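Local coordinates for Nitrate/nitrite sensor protein narX (Escherichia coli K12, PDB 3EZI) that senses nitrate and nitrite through its periplasmic sensor domain as a membrane-bound histidine kinase, and signals to the response regulators NarL and NarP, at residues Arg18-Val23 and Gln77-Val82; Asp52-Gln57 and Asp94-Gly99; Gln59-Tyr64 and Ser87-Gly92. One frame throughout, in Å; residues are numbered along the deposited sequence.

Contact 1. Residues Arg18-Val23 and Gln77-Val82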
ATOM      1  N   ARG A  18     -10.347   2.046  -1.126  1.00 14.88           N
ATOM      2  CA  ARG A  18     -11.108   3.185  -0.586  1.00 15.54           C
ATOM      3  C   ARG A  18     -10.792   4.509  -1.319  1.00 17.98           C
ATOM      4  O   ARG A  18     -11.688   5.293  -1.634  1.00 15.13           O
ATOM      5  CB  ARG A  18     -10.796   3.375   0.907  1.00 20.25           C
ATOM      6  CG  ARG A  18     -11.859   2.959   1.867  1.00 27.12           C
ATOM      7  CD  ARG A  18     -11.912   3.895   3.086  1.00 25.64           C
ATOM      8  NE  ARG A  18     -10.577   4.199   3.600  1.00 25.60           N
ATOM      9  CZ  ARG A  18     -10.311   4.311   4.893  1.00 27.93           C
ATOM     10  NH1 ARG A  18     -11.286   4.148   5.773  1.00 27.54           N
ATOM     11  NH2 ARG A  18      -9.070   4.545   5.307  1.00 31.48           N
ATOM     12  N   LEU A  19      -9.506   4.761  -1.563  1.00 13.96           N
ATOM     13  CA  LEU A  19      -9.082   5.952  -2.299  1.00 12.46           C
ATOM     14  C   LEU A  19      -9.526   5.872  -3.752  1.00 13.26           C
ATOM     15  O   LEU A  19      -9.917   6.883  -4.334  1.00 15.70           O
ATOM     16  CB  LEU A  19      -7.533   6.133  -2.233  1.00 14.57           C
ATOM     17  CG  LEU A  19      -7.073   6.976  -1.047  1.00 18.20           C
ATOM     18  CD1 LEU A  19      -5.533   6.898  -0.893  1.00 23.84           C
ATOM     19  CD2 LEU A  19      -7.508   8.423  -1.293  1.00 17.67           C
ATOM     20  N   LEU A  20      -9.501   4.686  -4.355  1.00 11.43           N
ATOM     21  CA  LEU A  20      -9.940   4.609  -5.755  1.00 12.84           C
ATOM     22  C   LEU A  20     -11.423   4.967  -5.873  1.00 12.78           C
ATOM     23  O   LEU A  20     -11.841   5.589  -6.847  1.00 14.51           O
ATOM     24  CB  LEU A  20      -9.715   3.204  -6.334  1.00 10.08           C
ATOM     25  CG  LEU A  20     -10.048   2.879  -7.821  1.00 10.86           C
ATOM     26  CD1 LEU A  20      -9.163   3.688  -8.778  1.00 15.81           C
ATOM     27  CD2 LEU A  20      -9.803   1.351  -8.062  1.00 12.85           C
ATOM     28  N   ALA A  21     -12.201   4.529  -4.888  1.00 14.52           N
ATOM     29  CA  ALA A  21     -13.642   4.778  -4.876  1.00 12.59           C
ATOM     30  C   ALA A  21     -13.957   6.268  -4.691  1.00 14.49           C
ATOM     31  O   ALA A  21     -15.070   6.731  -5.041  1.00 14.36           O
ATOM     32  CB  ALA A  21     -14.316   3.935  -3.753  1.00 14.76           C
ATOM     33  N   ALA A  22     -12.987   7.023  -4.174  1.00 13.93           N
ATOM     34  CA  ALA A  22     -13.163   8.478  -3.944  1.00 13.72           C
ATOM     35  C   ALA A  22     -12.760   9.357  -5.161  1.00 15.01           C
ATOM     36  O   ALA A  22     -13.020  10.550  -5.160  1.00 15.74           O
ATOM     37  CB  ALA A  22     -12.351   8.926  -2.685  1.00 13.77           C
ATOM     38  N   VAL A  23     -12.142   8.767  -6.178  1.00 16.87           N
ATOM     39  CA  VAL A  23     -11.699   9.484  -7.410  1.00 16.12           C
ATOM     40  C   VAL A  23     -12.945  10.104  -8.103  1.00 18.44           C
ATOM     41  O   VAL A  23     -13.941   9.416  -8.284  1.00 17.15           O
ATOM     42  CB  VAL A  23     -11.022   8.485  -8.372  1.00 17.63           C
ATOM     43  CG1 VAL A  23     -10.931   9.060  -9.797  1.00 16.19           C
ATOM     44  CG2 VAL A  23      -9.614   8.104  -7.857  1.00 16.56           C
ATOM     45  N   GLN A  77      -9.409  11.835 -13.262  1.00 18.46           N
ATOM     46  CA  GLN A  77     -10.726  12.469 -13.330  1.00 22.96           C
ATOM     47  C   GLN A  77     -11.812  11.395 -13.251  1.00 22.46           C
ATOM     48  O   GLN A  77     -12.976  11.706 -12.902  1.00 23.20           O
ATOM     49  CB  GLN A  77     -10.893  13.299 -14.619  1.00 24.99           C
ATOM     50  CG  GLN A  77     -10.031  14.557 -14.658  1.00 31.67           C
ATOM     51  CD  GLN A  77     -10.119  15.380 -13.374  1.00 34.34           C
ATOM     52  OE1 GLN A  77     -11.178  15.903 -13.016  1.00 35.29           O
ATOM     53  NE2 GLN A  77      -8.992  15.492 -12.669  1.00 36.58           N
ATOM     54  N   ASN A  78     -11.421  10.155 -13.587  1.00 21.04           N
ATOM     55  CA  ASN A  78     -12.297   8.964 -13.532  1.00 23.82           C
ATOM     56  C   ASN A  78     -11.468   7.709 -13.173  1.00 23.61           C
ATOM     57  O   ASN A  78     -10.254   7.802 -13.080  1.00 19.33           O
ATOM     58  CB  ASN A  78     -13.015   8.767 -14.875  1.00 26.37           C
ATOM     59  CG  ASN A  78     -12.068   8.670 -16.029  1.00 30.63           C
ATOM     60  OD1 ASN A  78     -11.284   7.731 -16.128  1.00 30.70           O
ATOM     61  ND2 ASN A  78     -12.129   9.654 -16.927  1.00 32.02           N
ATOM     62  N   ARG A  79     -12.106   6.551 -12.955  1.00 23.85           N
ATOM     63  CA  ARG A  79     -11.360   5.320 -12.569  1.00 23.69           C
ATOM     64  C   ARG A  79     -10.765   4.497 -13.698  1.00 27.54           C
ATOM     65  O   ARG A  79     -10.051   3.511 -13.480  1.00 26.31           O
ATOM     66  CB  ARG A  79     -12.260   4.427 -11.702  1.00 21.08           C
ATOM     67  CG  ARG A  79     -12.545   5.011 -10.305  1.00 20.46           C
ATOM     68  CD  ARG A  79     -13.483   4.086  -9.481  1.00 22.16           C
ATOM     69  NE  ARG A  79     -14.859   4.538  -9.603  1.00 25.05           N
ATOM     70  CZ  ARG A  79     -15.324   5.618  -8.986  1.00 27.24           C
ATOM     71  NH1 ARG A  79     -14.519   6.314  -8.209  1.00 29.33           N
ATOM     72  NH2 ARG A  79     -16.561   6.042  -9.205  1.00 27.98           N
ATOM     73  N   GLU A  80     -11.043   4.938 -14.916  1.00 30.05           N
ATOM     74  CA  GLU A  80     -10.594   4.294 -16.145  1.00 32.13           C
ATOM     75  C   GLU A  80      -9.178   3.716 -16.181  1.00 28.44           C
ATOM     76  O   GLU A  80      -9.014   2.524 -16.379  1.00 30.57           O
ATOM     77  CB  GLU A  80     -10.774   5.286 -17.306  1.00 36.16           C
ATOM     78  CG  GLU A  80     -10.715   4.688 -18.699  1.00 43.39           C
ATOM     79  CD  GLU A  80     -10.545   5.759 -19.752  1.00 46.18           C
ATOM     80  OE1 GLU A  80     -11.330   6.738 -19.744  1.00 48.48           O
ATOM     81  OE2 GLU A  80      -9.618   5.621 -20.585  1.00 50.98           O
ATOM     82  N   THR A  81      -8.145   4.530 -16.015  1.00 26.00           N
ATOM     83  CA  THR A  81      -6.798   3.947 -16.093  1.00 26.67           C
ATOM     84  C   THR A  81      -6.121   3.749 -14.730  1.00 26.79           C
ATOM     85  O   THR A  81      -5.266   2.853 -14.558  1.00 24.98           O
ATOM     86  CB  THR A  81      -5.864   4.808 -16.997  1.00 31.73           C
ATOM     87  OG1 THR A  81      -5.765   6.124 -16.450  1.00 30.48           O
ATOM     88  CG2 THR A  81      -6.422   4.894 -18.444  1.00 30.32           C
ATOM     89  N   VAL A  82      -6.485   4.564 -13.749  1.00 21.77           N
ATOM     90  CA  VAL A  82      -5.830   4.396 -12.452  1.00 19.76           C
ATOM     91  C   VAL A  82      -6.285   3.109 -11.739  1.00 19.54           C
ATOM     92  O   VAL A  82      -5.673   2.677 -10.777  1.00 18.99           O
ATOM     93  CB  VAL A  82      -6.036   5.675 -11.552  1.00 22.47           C
ATOM     94  CG1 VAL A  82      -7.490   5.804 -11.066  1.00 14.19           C
ATOM     95  CG2 VAL A  82      -5.063   5.650 -10.405  1.00 22.84           C
TER
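L20 overlaps V82 and R79 at once. Its CD1 methyl lies 3.5 Å from CG1 of V82 and 3.9 Å from CG of R79. The leucine and valine side chains run alongside each other in opposite senses. L20 has CG anti to the backbone N (chi1 -178°), which brings the end of the side chain nearer the loop than its start.

The segment 18-23 is the last part of helix 3-22 and the residue that leaves it. The segment 77-82 is the turn between helices 55-75 and 82-99. The contact therefore joins the end of the first helix to the turn before the last one. V23 faces the turn as well. Its CG1 sits 3.6 Å from the carbonyl oxygen of N78. V23 and V82 are both buried, and both also rest on A76 and L73. L20 reaches on to S83 and V86.

The polar half belongs to R79. Its chain bends at chi3 (-96°) and carries the guanidinium to the backbone of the helix end. NH1 donates to the carbonyl oxygen of L20 at 3.1 Å, with an N-H...O angle of 152°. That oxygen lies near the guanidinium plane and receives the bond on a lone pair. It also accepts from the backbone N of V23. A second, weak bond runs from NH1 to the carbonyl oxygen of V23 at 3.2 Å. One arginine nitrogen thus holds the L20 oxygen firmly and the V23 oxygen weakly.

R79 itself is exposed, so its charge can keep contact with solvent. A positive group beside the carbonyl-rich end of a helix is probably favourable for its dipole. The contact pairs an apolar inner side with a charged outer one.

Contact 2. Residues Asp52-Gln57 and Asp94-Gly99; sequences DGQLAQ and DQLVSG
Q54 packs on L96 where the chain enters helix 55-75 of a four-helix bundle. Just before it, helix 43-52 closes in a Schellman motif, with G53 at positive phi (66°).

The inner side is tight. Q54 and L96 are both buried. L96 has CG anti to its backbone N (chi1 177°), and its CD1 comes within 4.0 Å of CB of Q54. The Q54 amide meets the carbonyl oxygen of L96 and the backbone of G99. NE2 points at the L96 oxygen in a nearly straight bond, but the modelled 2.5 Å is very short and Q54 has a second conformer, so its exact length is doubtful. A49 and F100 also pack against Q54.

The outer side is looser. Q57 lies crosswise to the exposed Q95, their amide planes 45° apart. NE2 of Q57 faces OE1 of Q95, but the modelled separation is too short to trust in detail. Q57 also lays its CG 4.0 Å from CD1 of L96.

At the other end of the contact, CB of D52 lies 4.1 Å from the carbonyl oxygen of G99, while OD1 of D52 accepts a hydrogen bond from the backbone N of D101.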
ATOM      1  N   ASP A  52      12.563 -11.122   7.807  1.00 20.78           N
ATOM      2  CA  ASP A  52      12.273 -12.087   6.753  1.00 21.19           C
ATOM      3  C   ASP A  52      12.979 -11.876   5.402  1.00 23.41           C
ATOM      4  O   ASP A  52      12.690 -12.595   4.442  1.00 24.54           O
ATOM      5  CB  ASP A  52      10.747 -12.179   6.562  1.00 22.41           C
ATOM      6  CG  ASP A  52      10.021 -12.781   7.809  1.00 25.89           C
ATOM      7  OD1 ASP A  52       8.767 -12.738   7.884  1.00 28.17           O
ATOM      8  OD2 ASP A  52      10.706 -13.293   8.720  1.00 23.01           O
ATOM      9  N   GLY A  53      13.904 -10.916   5.335  1.00 23.65           N
ATOM     10  CA  GLY A  53      14.643 -10.644   4.105  1.00 23.45           C
ATOM     11  C   GLY A  53      13.785 -10.111   2.969  1.00 24.51           C
ATOM     12  O   GLY A  53      13.969 -10.484   1.811  1.00 26.25           O
ATOM     13  N   GLN A  54      12.858  -9.214   3.287  0.50 22.45           N
ATOM     14  CA  GLN A  54      11.973  -8.632   2.280  0.50 22.42           C
ATOM     15  C   GLN A  54      12.158  -7.122   2.184  0.50 21.92           C
ATOM     16  O   GLN A  54      11.410  -6.454   1.459  0.50 21.74           O
ATOM     17  CB  GLN A  54      10.501  -8.831   2.656  0.50 22.02           C
ATOM     18  CG  GLN A  54      10.051 -10.206   2.963  0.50 25.72           C
ATOM     19  CD  GLN A  54       8.799 -10.520   2.212  0.50 23.47           C
ATOM     20  OE1 GLN A  54       8.851 -10.834   1.031  0.50 24.01           O
ATOM     21  NE2 GLN A  54       7.659 -10.399   2.874  0.50 26.09           N
ATOM     22  N   LEU A  55      13.128  -6.575   2.903  1.00 21.94           N
ATOM     23  CA  LEU A  55      13.293  -5.101   2.913  1.00 24.82           C
ATOM     24  C   LEU A  55      13.286  -4.434   1.529  1.00 22.88           C
ATOM     25  O   LEU A  55      12.676  -3.357   1.336  1.00 19.76           O
ATOM     26  CB  LEU A  55      14.542  -4.672   3.693  1.00 24.80           C
ATOM     27  CG  LEU A  55      14.551  -3.169   4.037  1.00 26.35           C
ATOM     28  CD1 LEU A  55      13.240  -2.798   4.722  1.00 26.34           C
ATOM     29  CD2 LEU A  55      15.749  -2.838   4.959  1.00 24.87           C
ATOM     30  N   ALA A  56      13.952  -5.043   0.555  1.00 22.25           N
ATOM     31  CA  ALA A  56      13.950  -4.463  -0.784  1.00 23.47           C
ATOM     32  C   ALA A  56      12.556  -4.451  -1.424  1.00 22.96           C
ATOM     33  O   ALA A  56      12.180  -3.522  -2.175  1.00 21.98           O
ATOM     34  CB  ALA A  56      14.933  -5.226  -1.694  1.00 27.66           C
ATOM     35  N   GLN A  57      11.781  -5.498  -1.160  1.00 19.74           N
ATOM     36  CA  GLN A  57      10.451  -5.590  -1.709  1.00 21.92           C
ATOM     37  C   GLN A  57       9.541  -4.557  -1.048  1.00 18.89           C
ATOM     38  O   GLN A  57       8.697  -3.945  -1.729  1.00 19.79           O
ATOM     39  CB  GLN A  57       9.905  -6.997  -1.499  1.00 23.32           C
ATOM     40  CG  GLN A  57       8.497  -7.166  -1.950  1.00 31.86           C
ATOM     41  CD  GLN A  57       8.350  -8.402  -2.795  1.00 38.27           C
ATOM     42  OE1 GLN A  57       8.606  -9.522  -2.340  1.00 37.87           O
ATOM     43  NE2 GLN A  57       7.954  -8.207  -4.046  1.00 39.98           N
ATOM     44  N   ASP A  94       0.260  -8.528  -2.090  1.00 14.80           N
ATOM     45  CA  ASP A  94       0.039  -9.987  -1.991  1.00 15.10           C
ATOM     46  C   ASP A  94       1.388 -10.678  -2.074  1.00 16.09           C
ATOM     47  O   ASP A  94       1.609 -11.664  -1.379  1.00 18.92           O
ATOM     48  CB  ASP A  94      -0.856 -10.526  -3.135  1.00 15.58           C
ATOM     49  CG  ASP A  94      -2.296 -10.131  -2.978  1.00 25.62           C
ATOM     50  OD1 ASP A  94      -2.743  -9.920  -1.830  1.00 28.65           O
ATOM     51  OD2 ASP A  94      -3.016 -10.043  -3.998  1.00 31.64           O
ATOM     52  N   GLN A  95       2.294 -10.188  -2.908  1.00 17.12           N
ATOM     53  CA  GLN A  95       3.604 -10.844  -3.025  1.00 18.48           C
ATOM     54  C   GLN A  95       4.407 -10.648  -1.721  1.00 20.78           C
ATOM     55  O   GLN A  95       5.096 -11.557  -1.232  1.00 20.66           O
ATOM     56  CB  GLN A  95       4.372 -10.253  -4.213  1.00 23.28           C
ATOM     57  CG  GLN A  95       5.655 -10.981  -4.582  1.00 32.61           C
ATOM     58  CD  GLN A  95       6.325 -10.377  -5.828  1.00 38.39           C
ATOM     59  OE1 GLN A  95       6.850  -9.259  -5.794  1.00 43.38           O
ATOM     60  NE2 GLN A  95       6.292 -11.113  -6.936  1.00 40.63           N
ATOM     61  N   LEU A  96       4.350  -9.437  -1.166  1.00 15.90           N
ATOM     62  CA  LEU A  96       5.059  -9.160   0.089  1.00 17.94           C
ATOM     63  C   LEU A  96       4.582 -10.140   1.208  1.00 16.72           C
ATOM     64  O   LEU A  96       5.394 -10.747   1.910  1.00 21.16           O
ATOM     65  CB  LEU A  96       4.816  -7.690   0.516  1.00 15.86           C
ATOM     66  CG  LEU A  96       5.444  -7.305   1.864  1.00 20.36           C
ATOM     67  CD1 LEU A  96       6.942  -7.168   1.699  1.00 18.97           C
ATOM     68  CD2 LEU A  96       4.811  -5.996   2.379  1.00 16.45           C
ATOM     69  N   VAL A  97       3.278 -10.316   1.339  1.00 16.19           N
ATOM     70  CA  VAL A  97       2.692 -11.201   2.353  1.00 17.77           C
ATOM     71  C   VAL A  97       3.165 -12.651   2.146  1.00 19.65           C
ATOM     72  O   VAL A  97       3.424 -13.369   3.106  1.00 17.91           O
ATOM     73  CB  VAL A  97       1.162 -11.157   2.262  1.00 18.85           C
ATOM     74  CG1 VAL A  97       0.519 -12.277   3.073  1.00 19.32           C
ATOM     75  CG2 VAL A  97       0.654  -9.769   2.762  1.00 21.89           C
ATOM     76  N   SER A  98       3.297 -13.051   0.879  0.50 23.92           N
ATOM     77  CA  SER A  98       3.724 -14.417   0.544  0.50 24.02           C
ATOM     78  C   SER A  98       5.119 -14.700   1.075  0.50 25.06           C
ATOM     79  O   SER A  98       5.398 -15.807   1.547  0.50 26.86           O
ATOM     80  CB  SER A  98       3.691 -14.660  -0.988  0.50 25.84           C
ATOM     81  OG  SER A  98       4.767 -14.026  -1.686  0.50 25.46           O
ATOM     82  N   GLY A  99       5.976 -13.685   1.015  1.00 24.70           N
ATOM     83  CA  GLY A  99       7.353 -13.804   1.473  1.00 22.39           C
ATOM     84  C   GLY A  99       7.608 -13.742   2.985  1.00 21.32           C
ATOM     85  O   GLY A  99       8.712 -14.015   3.450  1.00 21.53           O
TER

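Contact 3. Residues Gln59-Tyr64 and Ser87-Gly92; sequences QGLQDY and SQFVAG. With IPA (isopropyl alcohol), chain E.
An isopropyl alcohol, probably from the crystallisation liquor, bridges Y64 and Q88. Its O2 donates to OE1 of Q88 at 2.9 Å. Its C2 lies 3.9 Å from CD1 of Y64.

The rest of the contact is mainly apolar. Y64 has CG anti to its backbone N (chi1 180°), which carries the ring across to the other helix. The Q88 amide lies beside this ring, their planes 42° apart. CE2 of Y64 touches CB of F89 at 3.8 Å. The Y64 hydroxyl is hydrogen-bonded to the carbonyl oxygen of D85. With an alanine here, D85 would probably lose that partner and a gap open beside F89.

L61 packs across F89, CD2 to CD1 3.9 Å apart. The L61 carbonyl oxygen meets the edge of the F89 ring, and CD1 of L61 rests 3.7 Å from the G92 carbonyl oxygen. G92 has no beta carbon to run into CD2 of L61, so the leucine lies directly on the backbone. L69 packs against Y64 and F89.

The axes of segments 59-64 and 87-92 run nearly antiparallel, at 164°, and come within 10.6 Å. This is the pairing of neighbours in an antiparallel four-helix bundle, this domain's fold.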
ATOM      1  N   GLN A  59      10.579  -1.669   0.404  1.00 17.34           N
ATOM      2  CA  GLN A  59      11.009  -0.343  -0.075  1.00 18.85           C
ATOM      3  C   GLN A  59      10.471  -0.089  -1.507  1.00 19.10           C
ATOM      4  O   GLN A  59      10.121   1.051  -1.875  1.00 17.10           O
ATOM      5  CB  GLN A  59      12.558  -0.242  -0.002  1.00 16.83           C
ATOM      6  CG  GLN A  59      13.096  -0.268   1.450  1.00 17.95           C
ATOM      7  CD  GLN A  59      14.630  -0.259   1.553  1.00 20.51           C
ATOM      8  OE1 GLN A  59      15.332  -0.763   0.669  1.00 25.64           O
ATOM      9  NE2 GLN A  59      15.150   0.307   2.644  1.00 23.79           N
ATOM     10  N   GLY A  60      10.417  -1.146  -2.323  1.00 17.87           N
ATOM     11  CA  GLY A  60       9.886  -1.028  -3.674  1.00 18.22           C
ATOM     12  C   GLY A  60       8.404  -0.631  -3.694  1.00 18.47           C
ATOM     13  O   GLY A  60       7.960   0.157  -4.561  1.00 13.28           O
ATOM     14  N   LEU A  61       7.615  -1.212  -2.782  1.00 14.29           N
ATOM     15  CA  LEU A  61       6.213  -0.870  -2.701  1.00 13.70           C
ATOM     16  C   LEU A  61       6.027   0.565  -2.233  1.00 14.45           C
ATOM     17  O   LEU A  61       5.084   1.260  -2.642  1.00 14.11           O
ATOM     18  CB  LEU A  61       5.496  -1.798  -1.699  1.00 17.12           C
ATOM     19  CG  LEU A  61       5.010  -3.116  -2.277  1.00 18.18           C
ATOM     20  CD1 LEU A  61       4.706  -4.080  -1.121  1.00 18.44           C
ATOM     21  CD2 LEU A  61       3.782  -2.887  -3.129  1.00 19.71           C
ATOM     22  N   GLN A  62       6.886   0.981  -1.314  1.00 13.14           N
ATOM     23  CA  GLN A  62       6.824   2.336  -0.777  1.00 12.26           C
ATOM     24  C   GLN A  62       7.152   3.333  -1.873  1.00 11.03           C
ATOM     25  O   GLN A  62       6.544   4.401  -1.956  1.00 11.09           O
ATOM     26  CB  GLN A  62       7.811   2.498   0.405  1.00 13.59           C
ATOM     27  CG  GLN A  62       7.401   1.636   1.664  1.00 15.88           C
ATOM     28  CD  GLN A  62       8.473   1.618   2.732  1.00 13.39           C
ATOM     29  OE1 GLN A  62       9.655   1.794   2.407  1.00 14.27           O
ATOM     30  NE2 GLN A  62       8.085   1.411   4.003  1.00 12.54           N
ATOM     31  N   ASP A  63       8.168   3.013  -2.660  1.00 10.35           N
ATOM     32  CA  ASP A  63       8.574   3.858  -3.796  1.00 12.29           C
ATOM     33  C   ASP A  63       7.445   3.960  -4.818  1.00 14.85           C
ATOM     34  O   ASP A  63       7.192   5.049  -5.344  1.00 12.41           O
ATOM     35  CB  ASP A  63       9.821   3.291  -4.524  1.00 12.92           C
ATOM     36  CG  ASP A  63      11.087   3.396  -3.708  1.00 20.85           C
ATOM     37  OD1 ASP A  63      11.093   4.106  -2.669  1.00 20.08           O
ATOM     38  OD2 ASP A  63      12.085   2.739  -4.145  1.00 19.66           O
ATOM     39  N   TYR A  64       6.783   2.829  -5.119  1.00 13.64           N
ATOM     40  CA  TYR A  64       5.675   2.845  -6.080  1.00 13.44           C
ATOM     41  C   TYR A  64       4.527   3.705  -5.521  1.00 12.29           C
ATOM     42  O   TYR A  64       3.925   4.530  -6.226  1.00 11.48           O
ATOM     43  CB  TYR A  64       5.208   1.402  -6.342  1.00 15.66           C
ATOM     44  CG  TYR A  64       4.052   1.293  -7.322  1.00 16.01           C
ATOM     45  CD1 TYR A  64       4.286   1.264  -8.692  1.00 12.01           C
ATOM     46  CD2 TYR A  64       2.740   1.196  -6.873  1.00 19.76           C
ATOM     47  CE1 TYR A  64       3.247   1.129  -9.595  1.00 15.52           C
ATOM     48  CE2 TYR A  64       1.687   1.068  -7.767  1.00 16.71           C
ATOM     49  CZ  TYR A  64       1.958   1.032  -9.128  1.00 21.55           C
ATOM     50  OH  TYR A  64       0.919   0.876 -10.027  1.00 22.94           O
ATOM     51  N   SER A  87      -4.660  -2.024  -8.858  1.00 15.56           N
ATOM     52  CA  SER A  87      -4.557  -3.478  -8.932  1.00 16.65           C
ATOM     53  C   SER A  87      -3.096  -3.957  -8.828  1.00 15.80           C
ATOM     54  O   SER A  87      -2.828  -4.970  -8.189  1.00 15.29           O
ATOM     55  CB  SER A  87      -5.152  -3.983 -10.244  1.00 14.49           C
ATOM     56  OG  SER A  87      -6.562  -3.896 -10.210  1.00 22.75           O
ATOM     57  N   GLN A  88      -2.168  -3.234  -9.449  1.00 15.60           N
ATOM     58  CA  GLN A  88      -0.764  -3.606  -9.405  1.00 18.10           C
ATOM     59  C   GLN A  88      -0.237  -3.424  -7.964  1.00 17.39           C
ATOM     60  O   GLN A  88       0.522  -4.266  -7.463  1.00 14.55           O
ATOM     61  CB  GLN A  88       0.070  -2.755 -10.368  1.00 20.12           C
ATOM     62  CG  GLN A  88       1.575  -3.152 -10.341  1.00 23.60           C
ATOM     63  CD  GLN A  88       2.486  -2.351 -11.296  1.00 30.60           C
ATOM     64  OE1 GLN A  88       3.716  -2.437 -11.199  1.00 32.10           O
ATOM     65  NE2 GLN A  88       1.894  -1.603 -12.230  1.00 28.63           N
ATOM     66  N   PHE A  89      -0.635  -2.337  -7.299  1.00 13.85           N
ATOM     67  CA  PHE A  89      -0.166  -2.120  -5.919  1.00 12.91           C
ATOM     68  C   PHE A  89      -0.659  -3.271  -5.003  1.00 12.62           C
ATOM     69  O   PHE A  89       0.090  -3.799  -4.167  1.00 12.47           O
ATOM     70  CB  PHE A  89      -0.701  -0.779  -5.391  1.00 11.71           C
ATOM     71  CG  PHE A  89      -0.293  -0.474  -3.971  1.00 11.73           C
ATOM     72  CD1 PHE A  89       1.028  -0.201  -3.649  1.00 13.41           C
ATOM     73  CD2 PHE A  89      -1.274  -0.364  -2.978  1.00 14.77           C
ATOM     74  CE1 PHE A  89       1.384   0.197  -2.343  1.00 16.06           C
ATOM     75  CE2 PHE A  89      -0.931   0.027  -1.669  1.00 17.62           C
ATOM     76  CZ  PHE A  89       0.389   0.306  -1.365  1.00 15.75           C
ATOM     77  N   VAL A  90      -1.909  -3.649  -5.160  1.00 13.35           N
ATOM     78  CA  VAL A  90      -2.477  -4.743  -4.346  1.00 12.44           C
ATOM     79  C   VAL A  90      -1.739  -6.065  -4.669  1.00 15.20           C
ATOM     80  O   VAL A  90      -1.432  -6.847  -3.750  1.00 14.77           O
ATOM     81  CB  VAL A  90      -4.020  -4.850  -4.615  1.00 14.92           C
ATOM     82  CG1 VAL A  90      -4.606  -6.134  -4.025  1.00 16.65           C
ATOM     83  CG2 VAL A  90      -4.738  -3.647  -3.974  1.00 12.42           C
ATOM     84  N   ALA A  91      -1.425  -6.309  -5.949  1.00 14.41           N
ATOM     85  CA  ALA A  91      -0.702  -7.536  -6.325  1.00 15.92           C
ATOM     86  C   ALA A  91       0.674  -7.554  -5.659  1.00 17.20           C
ATOM     87  O   ALA A  91       1.164  -8.621  -5.239  1.00 20.16           O
ATOM     88  CB  ALA A  91      -0.537  -7.636  -7.889  1.00 17.85           C
ATOM     89  N   GLY A  92       1.297  -6.371  -5.572  1.00 15.16           N
ATOM     90  CA  GLY A  92       2.598  -6.226  -4.930  1.00 15.70           C
ATOM     91  C   GLY A  92       2.518  -6.544  -3.418  1.00 14.53           C
ATOM     92  O   GLY A  92       3.434  -7.115  -2.846  1.00 14.39           O
TER
HETATM   93  C1  IPA E   1       6.694  -2.071  -8.524  1.00 37.79           C
HETATM   94  C2  IPA E   1       5.330  -2.435  -8.028  1.00 38.96           C
HETATM   95  C3  IPA E   1       5.836  -2.731  -6.642  1.00 38.72           C
HETATM   96  O2  IPA E   1       4.731  -3.564  -8.720  1.00 39.18           O

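Contacts 2 and 3 lie along one pair of helices, 55-75 and 82-99. Their centres are 11 Å apart, and CB of L96 touches CD1 of L61 at 4.0 Å. Contact 1 is at the far end of the bundle, its centre about 17 Å from that of contact 3 and 27 Å from that of contact 2. Along the chain contact 3 falls between the two halves of contact 2, while contact 1 alternates with both. Contacts 2 and 3 fasten the last two helices over the half away from their connecting turn, and contact 1 ties that turn to the first helix. Contact 2 is nearest the modelled C-terminal end, which probably leads toward the membrane.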